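PDB 4AIP: Fe-regulated protein B from Neisseria meningitidis, which serves as a TonB-dependent outer-membrane transporter for iron, probably taking it up from an iron-siderophore complex. Local coordinates for residues G60-R68 with N542-S553; D454-R465 with S479-Q490. All blocks are in the same frame, centred on the assembly; numbering follows the deposited sequence.

Contact 1: residues G60-R68 with N542-S553; sequences GDRQGSKIR and NYNDGTFAANGS
Ser65 and Gly64 press against the inner wall of the barrel where Asn551, Gly552 and Ser553 line one strand. Gly64 and Ser65 are the two middle residues of a type II' turn from Gln63 to Lys66, closed by Lys66 N on Gln63 O at 3.0 Å. This turn is the tight part of the contact. Ser65 N gives a hydrogen bond to Ser553 OG, 2.8 Å long with 152° at the hydrogen. Gly64 has positive phi, and its CA lies directly against Gly552 O, 3.4 Å away in a CA-H...O contact. On the neighbouring strand, the amide of Asn542 lies against the Gly64 backbone, its CG 3.7 Å from Gly64 CA. Ser65 CB sits 3.3 Å from Asn551 OD1, which is buried without a polar partner in the model. Asn551 CG stands between its backbone N and carbonyl carbon (chi1 62°), which places the amide by Ser65 and the Arg68 guanidinium. The Asn551 and Arg68 side chains cross at about a right angle, and Asn551 OD1 lies over one face of the guanidinium. Arg68 NH1 forms a salt bridge with Glu590.

Contact thins out on the Asp61 and Arg62 side. Both side chains lead away from 542-553, and Arg62 turns toward strand 475-490. Beyond Asn542 the hairpin turns through exposed Gly546, and residues 543-550 make no contact with 60-68. The packing of a plug turn against two adjacent barrel strands is typical of TonB-dependent transporters, whose N-terminal plug sits inside the barrel.

Contact 2: residues D454-R465 with S479-Q490; sequences DFTLTGGLRYDR and SNLNPSFGVIWQ
Phe455 and Trp489 face each other as a non-hydrogen-bonded pair near one end of two antiparallel barrel strands. Their rings form an offset stack. The Phe455 ring and the five-membered ring of Trp489 have centroids 4.2 Å apart and planes 18° from parallel. Trp489 CD1 lies over the centre of the Phe455 ring. Trp489 CG is anti to its backbone N (chi1 -179°), which brings the five-membered ring over the phenyl face. Val487 CG1 meets the same phenyl ring at its edge, 4.0 Å from Phe455 CD1. It also touches Leu457 CD2 at 3.6 Å, with the two side chains side by side and pointing the same way. Farther along this face, Leu481 CD1 reaches Leu461 CD2 at 3.6 Å. It also stands at the edge of the Tyr463 ring, where Leu481 and Tyr463 cross at about a right angle.

The other face carries Thr456, Ile488, Arg462, Asp464 and Asn482. Arg462 grips Asp464 side-on through NE and NH2, with NH2 2.8 Å from Asp464 OD1. Its NH1 and NH2 also bond to Ala156 O and Asn383 OD1, respectively.

Backbone bonds run the length of the ladder, such as Asn482 N to Arg462 O at 2.8 Å. The two faces differ in chemistry. The aromatic and aliphatic row suits the lipid side of an outer-membrane barrel. The polar groups and the salt bridge within strand 455-465 suit its interior, where the carboxylate would probably stay charged beside Arg462.

Contact 2 is nested along the chain inside the loop closed by contact 1, and their centres lie about 21 Å apart. Arg62 joins them. Its NE lies 3.1 Å from Gln490 OE1, a probable hydrogen bond, and its O is 3.8 Å from Ile488 CG1. The plug's first residues therefore reach the inward face of the hairpin in contact 2 as well as the hairpin strands in contact 1. Strand 495-506 lies between these two hairpins in the barrel wall, paired with 475-490 and with 532-544. Both contacts lie away from the detergent pocket that includes Lys208 and His270, and from Arg276, which binds L-glutamate in another structure of this protein.

Contact 1: residues G60-R68 with N542-S553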
loop_
_atom_site.group_PDB
_atom_site.type_symbol
_atom_site.label_atom_id
_atom_site.label_comp_id
_atom_site.label_asym_id
_atom_site.label_seq_id
_atom_site.Cartn_x
_atom_site.Cartn_y
_atom_site.Cartn_z
ATOM N N GLY B 60 36.196 29.173 -0.702
ATOM C CA GLY B 60 34.766 29.117 -0.233
ATOM C C GLY B 60 33.772 29.855 -1.120
ATOM O O GLY B 60 33.991 29.953 -2.321
ATOM N N ASP B 61 32.674 30.359 -0.530
ATOM C CA ASP B 61 31.718 31.200 -1.273
ATOM C C ASP B 61 32.153 32.628 -1.131
ATOM O O ASP B 61 32.338 33.110 -0.004
ATOM C CB ASP B 61 30.296 31.090 -0.733
ATOM C CG ASP B 61 29.684 29.723 -0.965
ATOM O OD1 ASP B 61 29.774 29.177 -2.090
ATOM O OD2 ASP B 61 29.099 29.199 -0.002
ATOM N N ARG B 62 32.329 33.310 -2.258
ATOM C CA ARG B 62 32.864 34.669 -2.233
ATOM C C ARG B 62 32.107 35.671 -3.081
ATOM O O ARG B 62 32.695 36.634 -3.548
ATOM C CB ARG B 62 34.336 34.700 -2.627
ATOM C CG ARG B 62 35.257 34.046 -1.641
ATOM C CD ARG B 62 36.263 33.354 -2.471
ATOM N NE ARG B 62 37.518 34.019 -2.736
ATOM C CZ ARG B 62 38.199 34.023 -3.885
ATOM N NH1 ARG B 62 37.766 33.554 -4.960
ATOM N NH2 ARG B 62 39.344 34.567 -3.999
ATOM N N GLN B 63 30.816 35.456 -3.276
ATOM C CA GLN B 63 30.017 36.453 -3.969
ATOM C C GLN B 63 29.016 37.092 -3.021
ATOM O O GLN B 63 27.845 37.242 -3.338
ATOM C CB GLN B 63 29.372 35.860 -5.197
ATOM C CG GLN B 63 30.388 35.583 -6.267
ATOM C CD GLN B 63 29.811 34.853 -7.419
ATOM O OE1 GLN B 63 30.244 33.713 -7.734
ATOM N NE2 GLN B 63 28.809 35.483 -8.076
ATOM N N GLY B 64 29.545 37.499 -1.867
ATOM C CA GLY B 64 28.752 37.889 -0.736
ATOM C C GLY B 64 27.765 36.785 -0.392
ATOM O O GLY B 64 28.118 35.738 0.167
ATOM N N SER B 65 26.537 37.006 -0.820
ATOM C CA SER B 65 25.429 36.181 -0.420
ATOM C C SER B 65 24.663 35.604 -1.631
ATOM O O SER B 65 23.592 34.959 -1.486
ATOM C CB SER B 65 24.493 37.046 0.438
ATOM O OG SER B 65 23.409 36.313 0.886
ATOM N N LYS B 66 25.206 35.828 -2.821
ATOM C CA LYS B 66 24.538 35.394 -4.021
ATOM C C LYS B 66 24.634 33.866 -4.358
ATOM O O LYS B 66 23.769 33.318 -5.039
ATOM C CB LYS B 66 24.998 36.277 -5.148
ATOM C CG LYS B 66 24.773 35.775 -6.516
ATOM C CD LYS B 66 25.657 36.559 -7.457
ATOM C CE LYS B 66 25.511 36.118 -8.925
ATOM N NZ LYS B 66 24.137 36.352 -9.442
ATOM N N ILE B 67 25.665 33.211 -3.850
ATOM C CA ILE B 67 25.815 31.780 -3.981
ATOM C C ILE B 67 26.064 31.316 -2.583
ATOM O O ILE B 67 27.033 31.734 -1.945
ATOM C CB ILE B 67 27.009 31.389 -4.934
ATOM C CG1 ILE B 67 26.655 31.757 -6.374
ATOM C CG2 ILE B 67 27.280 29.912 -4.899
ATOM C CD1 ILE B 67 27.869 31.778 -7.321
ATOM N N ARG B 68 25.145 30.492 -2.101
ATOM C CA ARG B 68 25.288 29.911 -0.788
ATOM C C ARG B 68 25.310 28.405 -0.981
ATOM O O ARG B 68 24.293 27.770 -1.339
ATOM C CB ARG B 68 24.214 30.396 0.161
ATOM C CG ARG B 68 24.778 31.000 1.458
ATOM C CD ARG B 68 23.800 32.066 1.940
ATOM N NE ARG B 68 24.067 32.468 3.334
ATOM C CZ ARG B 68 23.526 33.552 3.921
ATOM N NH1 ARG B 68 22.713 34.364 3.228
ATOM N NH2 ARG B 68 23.842 33.865 5.188
ATOM N N ASN B 542 32.432 39.416 1.680
ATOM C CA ASN B 542 32.447 38.394 2.705
ATOM C C ASN B 542 33.553 38.685 3.683
ATOM O O ASN B 542 34.732 38.853 3.303
ATOM C CB ASN B 542 32.693 37.010 2.139
ATOM C CG ASN B 542 31.660 36.615 1.123
ATOM O OD1 ASN B 542 30.698 35.918 1.474
ATOM N ND2 ASN B 542 31.818 37.077 -0.140
ATOM N N TYR B 543 33.194 38.703 4.950
ATOM C CA TYR B 543 34.183 38.715 5.967
ATOM C C TYR B 543 34.093 37.351 6.739
ATOM O O TYR B 543 32.992 36.827 6.949
ATOM C CB TYR B 543 33.973 39.949 6.847
ATOM C CG TYR B 543 34.891 39.920 7.981
ATOM C CD1 TYR B 543 36.201 40.321 7.818
ATOM C CD2 TYR B 543 34.489 39.402 9.213
ATOM C CE1 TYR B 543 37.098 40.273 8.850
ATOM C CE2 TYR B 543 35.378 39.340 10.275
ATOM C CZ TYR B 543 36.691 39.781 10.069
ATOM O OH TYR B 543 37.624 39.738 11.071
ATOM N N ASN B 544 35.232 36.768 7.112
ATOM C CA ASN B 544 35.280 35.652 8.062
ATOM C C ASN B 544 36.657 35.526 8.670
ATOM O O ASN B 544 37.641 35.325 7.952
ATOM C CB ASN B 544 35.016 34.336 7.364
ATOM C CG ASN B 544 35.083 33.105 8.320
ATOM O OD1 ASN B 544 35.283 33.188 9.558
ATOM N ND2 ASN B 544 34.929 31.941 7.721
ATOM N N ASP B 545 36.747 35.587 9.990
ATOM C CA ASP B 545 38.056 35.519 10.611
ATOM C C ASP B 545 38.208 34.262 11.463
ATOM O O ASP B 545 39.222 34.073 12.118
ATOM C CB ASP B 545 38.327 36.774 11.404
ATOM C CG ASP B 545 37.472 36.880 12.633
ATOM O OD1 ASP B 545 37.169 35.844 13.287
ATOM O OD2 ASP B 545 37.111 38.029 12.977
ATOM N N GLY B 546 37.198 33.403 11.442
ATOM C CA GLY B 546 37.233 32.162 12.203
ATOM C C GLY B 546 36.322 32.203 13.408
ATOM O O GLY B 546 35.854 31.168 13.850
ATOM N N THR B 547 36.085 33.404 13.934
ATOM C CA THR B 547 35.168 33.624 15.032
ATOM C C THR B 547 34.007 34.376 14.467
ATOM O O THR B 547 32.877 33.930 14.568
ATOM C CB THR B 547 35.836 34.444 16.129
ATOM O OG1 THR B 547 36.972 33.717 16.567
ATOM C CG2 THR B 547 34.915 34.662 17.298
ATOM N N PHE B 548 34.274 35.520 13.870
ATOM C CA PHE B 548 33.178 36.315 13.356
ATOM C C PHE B 548 33.060 36.163 11.826
ATOM O O PHE B 548 34.073 35.983 11.135
ATOM C CB PHE B 548 33.359 37.761 13.752
ATOM C CG PHE B 548 32.184 38.638 13.421
ATOM C CD1 PHE B 548 30.947 38.453 14.066
ATOM C CD2 PHE B 548 32.313 39.653 12.467
ATOM C CE1 PHE B 548 29.825 39.293 13.767
ATOM C CE2 PHE B 548 31.244 40.521 12.162
ATOM C CZ PHE B 548 29.979 40.342 12.810
ATOM N N ALA B 549 31.836 36.194 11.306
ATOM C CA ALA B 549 31.661 36.184 9.865
ATOM C C ALA B 549 30.548 37.124 9.476
ATOM O O ALA B 549 29.635 37.415 10.300
ATOM C CB ALA B 549 31.364 34.818 9.384
ATOM N N ALA B 550 30.608 37.597 8.225
ATOM C CA ALA B 550 29.552 38.430 7.722
ATOM C C ALA B 550 29.637 38.475 6.216
ATOM O O ALA B 550 30.727 38.219 5.627
ATOM C CB ALA B 550 29.650 39.856 8.351
ATOM N N ASN B 551 28.485 38.765 5.587
ATOM C CA ASN B 551 28.434 38.768 4.164
ATOM C C ASN B 551 27.333 39.731 3.855
ATOM O O ASN B 551 26.416 39.947 4.667
ATOM C CB ASN B 551 28.099 37.368 3.667
ATOM C CG ASN B 551 26.729 36.901 4.144
ATOM O OD1 ASN B 551 25.648 37.273 3.566
ATOM N ND2 ASN B 551 26.732 36.124 5.189
ATOM N N GLY B 552 27.390 40.278 2.652
ATOM C CA GLY B 552 26.397 41.259 2.188
ATOM C C GLY B 552 26.335 41.191 0.661
ATOM O O GLY B 552 27.338 40.880 -0.013
ATOM N N SER B 553 25.149 41.469 0.138
ATOM C CA SER B 553 24.899 41.446 -1.263
ATOM C C SER B 553 23.905 42.584 -1.549
ATOM O O SER B 553 22.927 42.790 -0.804
ATOM C CB SER B 553 24.279 40.102 -1.706
ATOM O OG SER B 553 25.270 39.141 -2.146
#

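Contact 2: residues D454-R465 with S479-Q490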
loop_
_atom_site.group_PDB
_atom_site.type_symbol
_atom_site.label_atom_id
_atom_site.label_comp_id
_atom_site.label_asym_id
_atom_site.label_seq_id
_atom_site.Cartn_x
_atom_site.Cartn_y
_atom_site.Cartn_z
ATOM N N ASP B 454 45.394 38.966 -6.462
ATOM C CA ASP B 454 44.416 38.413 -5.536
ATOM C C ASP B 454 42.968 38.698 -6.004
ATOM O O ASP B 454 42.012 38.822 -5.225
ATOM C CB ASP B 454 44.797 38.654 -4.053
ATOM C CG ASP B 454 45.285 40.028 -3.797
ATOM O OD1 ASP B 454 44.968 40.935 -4.600
ATOM O OD2 ASP B 454 45.969 40.234 -2.772
ATOM N N PHE B 455 42.892 38.744 -7.343
ATOM C CA PHE B 455 41.692 38.815 -8.155
ATOM C C PHE B 455 41.353 37.478 -8.772
ATOM O O PHE B 455 42.245 36.746 -9.130
ATOM C CB PHE B 455 41.918 39.769 -9.307
ATOM C CG PHE B 455 41.861 41.183 -8.916
ATOM C CD1 PHE B 455 40.647 41.833 -8.848
ATOM C CD2 PHE B 455 43.024 41.878 -8.592
ATOM C CE1 PHE B 455 40.575 43.152 -8.463
ATOM C CE2 PHE B 455 42.975 43.229 -8.200
ATOM C CZ PHE B 455 41.759 43.858 -8.141
ATOM N N THR B 456 40.064 37.171 -8.890
ATOM C CA THR B 456 39.583 36.042 -9.629
ATOM C C THR B 456 38.557 36.583 -10.624
ATOM O O THR B 456 37.543 37.163 -10.236
ATOM C CB THR B 456 39.007 34.969 -8.707
ATOM O OG1 THR B 456 40.090 34.304 -8.031
ATOM C CG2 THR B 456 38.216 33.919 -9.525
ATOM N N LEU B 457 38.851 36.412 -11.917
ATOM C CA LEU B 457 38.027 36.977 -12.990
ATOM C C LEU B 457 37.359 35.867 -13.752
ATOM O O LEU B 457 37.960 34.820 -13.938
ATOM C CB LEU B 457 38.894 37.829 -13.928
ATOM C CG LEU B 457 39.671 38.907 -13.137
ATOM C CD1 LEU B 457 40.914 39.421 -13.878
ATOM C CD2 LEU B 457 38.813 40.093 -12.744
ATOM N N THR B 458 36.121 36.097 -14.172
ATOM C CA THR B 458 35.273 35.041 -14.708
ATOM C C THR B 458 34.648 35.673 -15.940
ATOM O O THR B 458 34.100 36.814 -15.839
ATOM C CB THR B 458 34.206 34.560 -13.676
ATOM O OG1 THR B 458 34.864 33.882 -12.606
ATOM C CG2 THR B 458 33.203 33.580 -14.299
ATOM N N GLY B 459 34.789 35.009 -17.113
ATOM C CA GLY B 459 34.162 35.518 -18.317
ATOM C C GLY B 459 33.446 34.358 -18.930
ATOM O O GLY B 459 34.017 33.252 -19.014
ATOM N N GLY B 460 32.213 34.570 -19.395
ATOM C CA GLY B 460 31.556 33.460 -19.999
ATOM C C GLY B 460 30.515 33.803 -21.000
ATOM O O GLY B 460 30.075 34.926 -21.057
ATOM N N LEU B 461 30.061 32.792 -21.742
ATOM C CA LEU B 461 29.022 33.001 -22.713
ATOM C C LEU B 461 28.170 31.780 -22.882
ATOM O O LEU B 461 28.708 30.641 -22.951
ATOM C CB LEU B 461 29.712 33.188 -24.039
ATOM C CG LEU B 461 29.044 34.220 -24.870
ATOM C CD1 LEU B 461 29.623 35.461 -24.330
ATOM C CD2 LEU B 461 29.580 33.982 -26.240
ATOM N N ARG B 462 26.867 31.996 -23.038
ATOM C CA ARG B 462 25.992 30.892 -23.357
ATOM C C ARG B 462 25.265 31.261 -24.609
ATOM O O ARG B 462 24.944 32.434 -24.838
ATOM C CB ARG B 462 24.891 30.681 -22.328
ATOM C CG ARG B 462 25.355 30.297 -20.949
ATOM C CD ARG B 462 24.138 30.092 -20.040
ATOM N NE ARG B 462 23.231 29.075 -20.568
ATOM C CZ ARG B 462 23.413 27.759 -20.411
ATOM N NH1 ARG B 462 24.474 27.319 -19.745
ATOM N NH2 ARG B 462 22.542 26.910 -20.925
ATOM N N TYR B 463 24.935 30.253 -25.372
ATOM C CA TYR B 463 24.090 30.448 -26.448
ATOM C C TYR B 463 22.925 29.494 -26.166
ATOM O O TYR B 463 23.174 28.291 -25.948
ATOM C CB TYR B 463 24.874 30.009 -27.679
ATOM C CG TYR B 463 24.038 30.007 -28.887
ATOM C CD1 TYR B 463 23.682 31.196 -29.484
ATOM C CD2 TYR B 463 23.573 28.809 -29.438
ATOM C CE1 TYR B 463 22.894 31.202 -30.601
ATOM C CE2 TYR B 463 22.785 28.818 -30.591
ATOM C CZ TYR B 463 22.458 30.011 -31.134
ATOM O OH TYR B 463 21.695 30.022 -32.251
ATOM N N ASP B 464 21.688 30.004 -26.118
ATOM C CA ASP B 464 20.547 29.197 -25.717
ATOM C C ASP B 464 19.466 29.266 -26.763
ATOM O O ASP B 464 19.094 30.379 -27.213
ATOM C CB ASP B 464 19.889 29.718 -24.418
ATOM C CG ASP B 464 20.740 29.479 -23.182
ATOM O OD1 ASP B 464 20.800 28.367 -22.604
ATOM O OD2 ASP B 464 21.336 30.452 -22.747
ATOM N N ARG B 465 18.902 28.118 -27.114
ATOM C CA ARG B 465 17.729 28.155 -27.993
ATOM C C ARG B 465 16.672 27.336 -27.371
ATOM O O ARG B 465 16.959 26.384 -26.658
ATOM C CB ARG B 465 17.974 27.503 -29.358
ATOM C CG ARG B 465 19.421 27.352 -29.840
ATOM C CD ARG B 465 19.323 26.769 -31.256
ATOM N NE ARG B 465 17.933 26.926 -31.711
ATOM C CZ ARG B 465 17.533 26.784 -32.968
ATOM N NH1 ARG B 465 18.438 26.488 -33.920
ATOM N NH2 ARG B 465 16.218 26.933 -33.267
ATOM N N SER B 479 16.490 32.163 -30.107
ATOM C CA SER B 479 17.746 31.844 -29.500
ATOM C C SER B 479 18.346 33.104 -28.906
ATOM O O SER B 479 17.933 34.191 -29.238
ATOM C CB SER B 479 18.680 31.258 -30.535
ATOM O OG SER B 479 19.000 32.241 -31.459
ATOM N N ASN B 480 19.325 32.958 -28.015
ATOM C CA ASN B 480 19.929 34.101 -27.348
ATOM C C ASN B 480 21.370 33.883 -27.067
ATOM O O ASN B 480 21.792 32.769 -26.773
ATOM C CB ASN B 480 19.238 34.383 -26.011
ATOM C CG ASN B 480 17.836 34.928 -26.194
ATOM O OD1 ASN B 480 16.914 34.197 -26.563
ATOM N ND2 ASN B 480 17.680 36.231 -25.984
ATOM N N LEU B 481 22.123 34.966 -27.143
ATOM C CA LEU B 481 23.505 34.948 -26.783
ATOM C C LEU B 481 23.646 35.716 -25.475
ATOM O O LEU B 481 23.316 36.889 -25.440
ATOM C CB LEU B 481 24.259 35.606 -27.909
ATOM C CG LEU B 481 25.734 35.366 -28.105
ATOM C CD1 LEU B 481 26.214 33.954 -27.650
ATOM C CD2 LEU B 481 25.941 35.513 -29.630
ATOM N N ASN B 482 24.091 35.042 -24.409
ATOM C CA ASN B 482 24.100 35.598 -23.046
ATOM C C ASN B 482 25.467 35.657 -22.371
ATOM O O ASN B 482 25.950 34.656 -21.872
ATOM C CB ASN B 482 23.160 34.821 -22.123
ATOM C CG ASN B 482 21.713 34.726 -22.651
ATOM O OD1 ASN B 482 21.219 33.644 -22.913
ATOM N ND2 ASN B 482 21.058 35.838 -22.807
ATOM N N PRO B 483 26.077 36.849 -22.321
ATOM C CA PRO B 483 27.406 37.056 -21.725
ATOM C C PRO B 483 27.327 37.155 -20.218
ATOM O O PRO B 483 26.243 37.351 -19.694
ATOM C CB PRO B 483 27.841 38.421 -22.298
ATOM C CG PRO B 483 26.836 38.768 -23.349
ATOM C CD PRO B 483 25.575 38.064 -22.985
ATOM N N SER B 484 28.453 37.027 -19.529
ATOM C CA SER B 484 28.454 37.097 -18.103
ATOM C C SER B 484 29.849 37.453 -17.700
ATOM O O SER B 484 30.803 36.994 -18.320
ATOM C CB SER B 484 27.967 35.765 -17.458
ATOM O OG SER B 484 28.798 34.634 -17.788
ATOM N N PHE B 485 29.982 38.281 -16.669
ATOM C CA PHE B 485 31.298 38.770 -16.224
ATOM C C PHE B 485 31.260 38.745 -14.713
ATOM O O PHE B 485 30.273 39.133 -14.133
ATOM C CB PHE B 485 31.592 40.241 -16.696
ATOM C CG PHE B 485 31.222 40.538 -18.154
ATOM C CD1 PHE B 485 29.898 40.983 -18.508
ATOM C CD2 PHE B 485 32.204 40.383 -19.191
ATOM C CE1 PHE B 485 29.541 41.263 -19.883
ATOM C CE2 PHE B 485 31.906 40.656 -20.551
ATOM C CZ PHE B 485 30.537 41.100 -20.907
ATOM N N GLY B 486 32.348 38.354 -14.080
ATOM C CA GLY B 486 32.392 38.324 -12.645
ATOM C C GLY B 486 33.791 38.570 -12.145
ATOM O O GLY B 486 34.774 38.080 -12.721
ATOM N N VAL B 487 33.870 39.350 -11.070
ATOM C CA VAL B 487 35.110 39.678 -10.413
ATOM C C VAL B 487 35.000 39.357 -8.947
ATOM O O VAL B 487 34.061 39.764 -8.310
ATOM C CB VAL B 487 35.416 41.215 -10.470
ATOM C CG1 VAL B 487 36.847 41.475 -9.999
ATOM C CG2 VAL B 487 35.194 41.784 -11.858
ATOM N N ILE B 488 35.995 38.674 -8.413
ATOM C CA ILE B 488 36.160 38.587 -6.988
ATOM C C ILE B 488 37.549 39.120 -6.639
ATOM O O ILE B 488 38.546 38.801 -7.297
ATOM C CB ILE B 488 36.031 37.148 -6.442
ATOM C CG1 ILE B 488 34.675 36.527 -6.800
ATOM C CG2 ILE B 488 36.289 37.152 -4.926
ATOM C CD1 ILE B 488 34.694 34.972 -6.806
ATOM N N TRP B 489 37.598 39.908 -5.572
ATOM C CA TRP B 489 38.846 40.411 -5.073
ATOM C C TRP B 489 39.071 40.007 -3.631
ATOM O O TRP B 489 38.272 40.277 -2.770
ATOM C CB TRP B 489 38.850 41.914 -5.255
ATOM C CG TRP B 489 40.098 42.559 -4.796
ATOM C CD1 TRP B 489 41.376 42.158 -5.029
ATOM C CD2 TRP B 489 40.169 43.726 -4.007
ATOM N NE1 TRP B 489 42.252 42.996 -4.414
ATOM C CE2 TRP B 489 41.545 43.993 -3.787
ATOM C CE3 TRP B 489 39.198 44.583 -3.462
ATOM C CZ2 TRP B 489 41.996 45.106 -3.047
ATOM C CZ3 TRP B 489 39.612 45.674 -2.731
ATOM C CH2 TRP B 489 41.020 45.934 -2.513
ATOM N N GLN B 490 40.183 39.358 -3.377
ATOM C CA GLN B 490 40.500 38.919 -2.056
ATOM C C GLN B 490 41.850 39.476 -1.578
ATOM O O GLN B 490 42.873 38.807 -1.620
ATOM C CB GLN B 490 40.427 37.391 -1.959
ATOM C CG GLN B 490 40.983 36.874 -0.660
ATOM C CD GLN B 490 40.351 35.590 -0.150
ATOM O OE1 GLN B 490 39.888 34.726 -0.922
ATOM N NE2 GLN B 490 40.331 35.449 1.191
#